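Local coordinates for uncharacterized protein (Streptococcus mutans, PDB 3L7Y) that binds magnesium and is probably a phosphatase of the haloacid dehalogenase-like hydrolase family, at residues E192-I197 and G218-I223. Sequence-based numbering, arbitrary orientation.
Sequences EESAQI and GYIDII
The helix carrying S194 packs on strand 219-224, the closest CA pair across the contact being S194 and G218 at 7.1 Å. Helix and strand belong to the cap of this HAD-like hydrolase, an alpha/beta layer built on the mixed sheet in which strand 219-224 runs antiparallel between 182-188 and 210-214. I220 carries the contact: its side chain leaves the strand toward the helix, and with CG1 anti to the carbonyl carbon (chi1 -66°) and the chain extended beyond it (chi2 161°), CD1 reaches the helix at S194 and I197. There the methyl lies 3.6 Å from S194 O, and I197 CG2 meets I220 CD1 at 4.0 Å, the two isoleucine side chains passing at a slant. M198, further along the helix, also touches I220, while L187 of the neighbouring strand packs against I197. The buried S194 hydroxyl, anti to its own backbone N (chi1 177°), points to the strand and comes within 3.7 Å of I220 CG1, a van der Waals approach to an apolar branch. The hydroxyl also hydrogen-bonds to a water, which links helix to strand where the two segments share no direct hydrogen bond. That water sits 2.6 Å from S194 OG and 2.8 Å from the backbone O of Y219, to which it can donate.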
ATOM      1  N   GLU A 192      16.387   0.476 -11.512  1.00 14.20           N
ATOM      2  CA  GLU A 192      17.499  -0.464 -11.656  1.00 24.94           C
ATOM      3  C   GLU A 192      18.439  -0.496 -10.447  1.00 24.55           C
ATOM      4  O   GLU A 192      19.268  -1.391 -10.338  1.00 15.94           O
ATOM      5  CB  GLU A 192      18.289  -0.239 -12.957  1.00 26.78           C
ATOM      6  CG  GLU A 192      18.955   1.115 -13.101  1.00 35.78           C
ATOM      7  CD  GLU A 192      18.205   2.044 -14.048  1.00 45.93           C
ATOM      8  OE1 GLU A 192      18.765   3.109 -14.399  1.00 52.79           O
ATOM      9  OE2 GLU A 192      17.062   1.715 -14.441  1.00 35.68           O
ATOM     10  N   GLU A 193      18.314   0.476  -9.547  1.00 19.84           N
ATOM     11  CA  GLU A 193      19.150   0.508  -8.344  1.00 25.52           C
ATOM     12  C   GLU A 193      18.329   0.078  -7.136  1.00 19.80           C
ATOM     13  O   GLU A 193      18.830   0.007  -6.012  1.00 18.18           O
ATOM     14  CB  GLU A 193      19.733   1.905  -8.134  1.00 22.47           C
ATOM     15  CG  GLU A 193      20.887   2.208  -9.073  1.00 28.46           C
ATOM     16  CD  GLU A 193      21.299   3.667  -9.084  1.00 31.67           C
ATOM     17  OE1 GLU A 193      20.547   4.521  -8.559  1.00 33.20           O
ATOM     18  OE2 GLU A 193      22.385   3.957  -9.632  1.00 26.16           O
ATOM     19  N   SER A 194      17.063  -0.217  -7.401  1.00 11.14           N
ATOM     20  CA  SER A 194      16.085  -0.486  -6.366  1.00  9.88           C
ATOM     21  C   SER A 194      16.485  -1.640  -5.465  1.00 22.89           C
ATOM     22  O   SER A 194      16.478  -1.493  -4.242  1.00 13.26           O
ATOM     23  CB  SER A 194      14.732  -0.790  -6.992  1.00 17.66           C
ATOM     24  OG  SER A 194      13.780  -1.120  -5.996  1.00 25.17           O
ATOM     25  N   ALA A 195      16.792  -2.791  -6.074  1.00 18.79           N
ATOM     26  CA  ALA A 195      17.214  -3.975  -5.323  1.00 21.08           C
ATOM     27  C   ALA A 195      18.429  -3.673  -4.462  1.00 18.04           C
ATOM     28  O   ALA A 195      18.461  -4.017  -3.281  1.00 16.79           O
ATOM     29  CB  ALA A 195      17.506  -5.143  -6.264  1.00 26.87           C
ATOM     30  N   GLN A 196      19.421  -3.016  -5.054  1.00 15.96           N
ATOM     31  CA  GLN A 196      20.653  -2.698  -4.347  1.00 19.75           C
ATOM     32  C   GLN A 196      20.409  -1.860  -3.102  1.00 17.36           C
ATOM     33  O   GLN A 196      21.040  -2.066  -2.062  1.00 14.63           O
ATOM     34  CB  GLN A 196      21.622  -1.945  -5.254  1.00 22.21           C
ATOM     35  CG  GLN A 196      22.856  -1.484  -4.490  1.00 30.39           C
ATOM     36  CD  GLN A 196      23.788  -0.585  -5.288  1.00 36.81           C
ATOM     37  OE1 GLN A 196      24.760  -0.043  -4.742  1.00 38.14           O
ATOM     38  NE2 GLN A 196      23.503  -0.420  -6.575  1.00 33.53           N
ATOM     39  N   ILE A 197      19.512  -0.889  -3.221  1.00 13.28           N
ATOM     40  CA  ILE A 197      19.291   0.059  -2.128  1.00 14.25           C
ATOM     41  C   ILE A 197      18.476  -0.600  -1.036  1.00  7.79           C
ATOM     42  O   ILE A 197      18.659  -0.328   0.157  1.00  8.76           O
ATOM     43  CB  ILE A 197      18.553   1.311  -2.629  1.00 15.71           C
ATOM     44  CG1 ILE A 197      19.457   2.112  -3.564  1.00 14.54           C
ATOM     45  CG2 ILE A 197      18.056   2.166  -1.454  1.00 14.56           C
ATOM     46  CD1 ILE A 197      18.704   3.166  -4.349  1.00 12.46           C
ATOM     47  N   GLY A 218      10.267   2.435  -9.678  1.00 24.79           N
ATOM     48  CA  GLY A 218      11.049   3.563  -9.211  1.00 24.14           C
ATOM     49  C   GLY A 218      10.731   4.018  -7.794  1.00 17.23           C
ATOM     50  O   GLY A 218      11.084   5.135  -7.415  1.00 17.32           O
ATOM     51  N   TYR A 219      10.084   3.164  -7.002  1.00 17.44           N
ATOM     52  CA  TYR A 219       9.738   3.517  -5.614  1.00 16.50           C
ATOM     53  C   TYR A 219      10.063   2.425  -4.589  1.00 19.49           C
ATOM     54  O   TYR A 219       9.894   1.232  -4.850  1.00 15.98           O
ATOM     55  CB  TYR A 219       8.258   3.907  -5.495  1.00 16.25           C
ATOM     56  CG  TYR A 219       7.912   5.192  -6.206  1.00 23.69           C
ATOM     57  CD1 TYR A 219       7.350   5.173  -7.479  1.00 25.14           C
ATOM     58  CD2 TYR A 219       8.163   6.425  -5.614  1.00 21.74           C
ATOM     59  CE1 TYR A 219       7.037   6.345  -8.137  1.00 23.11           C
ATOM     60  CE2 TYR A 219       7.855   7.607  -6.264  1.00 25.25           C
ATOM     61  CZ  TYR A 219       7.291   7.557  -7.525  1.00 25.44           C
ATOM     62  OH  TYR A 219       6.985   8.717  -8.179  1.00 32.62           O
ATOM     63  N   ILE A 220      10.540   2.848  -3.417  1.00 11.33           N
ATOM     64  CA  ILE A 220      10.741   1.946  -2.291  1.00 12.77           C
ATOM     65  C   ILE A 220      10.082   2.557  -1.063  1.00 10.94           C
ATOM     66  O   ILE A 220      10.391   3.692  -0.687  1.00 15.51           O
ATOM     67  CB  ILE A 220      12.229   1.783  -1.954  1.00 13.00           C
ATOM     68  CG1 ILE A 220      12.991   1.075  -3.072  1.00 13.94           C
ATOM     69  CG2 ILE A 220      12.394   1.041  -0.634  1.00 12.24           C
ATOM     70  CD1 ILE A 220      14.503   1.300  -2.983  1.00  7.18           C
ATOM     71  N   ASP A 221       9.182   1.814  -0.438  1.00 13.66           N
ATOM     72  CA  ASP A 221       8.625   2.239   0.834  1.00 13.96           C
ATOM     73  C   ASP A 221       9.493   1.622   1.905  1.00 13.72           C
ATOM     74  O   ASP A 221       9.798   0.429   1.851  1.00  9.43           O
ATOM     75  CB  ASP A 221       7.182   1.755   0.991  1.00 12.15           C
ATOM     76  CG  ASP A 221       6.209   2.588   0.202  1.00 15.92           C
ATOM     77  OD1 ASP A 221       6.632   3.650  -0.315  1.00 11.15           O
ATOM     78  OD2 ASP A 221       5.029   2.192   0.095  1.00 17.70           O
ATOM     79  N   ILE A 222       9.914   2.442   2.854  1.00 17.17           N
ATOM     80  CA  ILE A 222      10.639   1.960   4.012  1.00 13.41           C
ATOM     81  C   ILE A 222       9.636   1.848   5.138  1.00  9.95           C
ATOM     82  O   ILE A 222       9.228   2.843   5.725  1.00 15.06           O
ATOM     83  CB  ILE A 222      11.804   2.904   4.398  1.00  6.62           C
ATOM     84  CG1 ILE A 222      12.801   3.005   3.235  1.00  6.55           C
ATOM     85  CG2 ILE A 222      12.476   2.413   5.676  1.00 11.96           C
ATOM     86  CD1 ILE A 222      13.980   3.917   3.489  1.00  9.75           C
ATOM     87  N   ILE A 223       9.211   0.627   5.414  1.00  8.79           N
ATOM     88  CA  ILE A 223       8.191   0.399   6.408  1.00  6.98           C
ATOM     89  C   ILE A 223       8.792  -0.205   7.660  1.00 10.79           C
ATOM     90  O   ILE A 223       9.919  -0.687   7.638  1.00 11.54           O
ATOM     91  CB  ILE A 223       7.120  -0.589   5.881  1.00 11.65           C
ATOM     92  CG1 ILE A 223       7.797  -1.795   5.220  1.00  9.52           C
ATOM     93  CG2 ILE A 223       6.185   0.122   4.908  1.00 11.22           C
ATOM     94  CD1 ILE A 223       6.924  -3.079   5.171  1.00  8.93           C
TER
HETATM   95  O   HOH W   1      11.367  -0.391  -6.601  1.00 14.99           O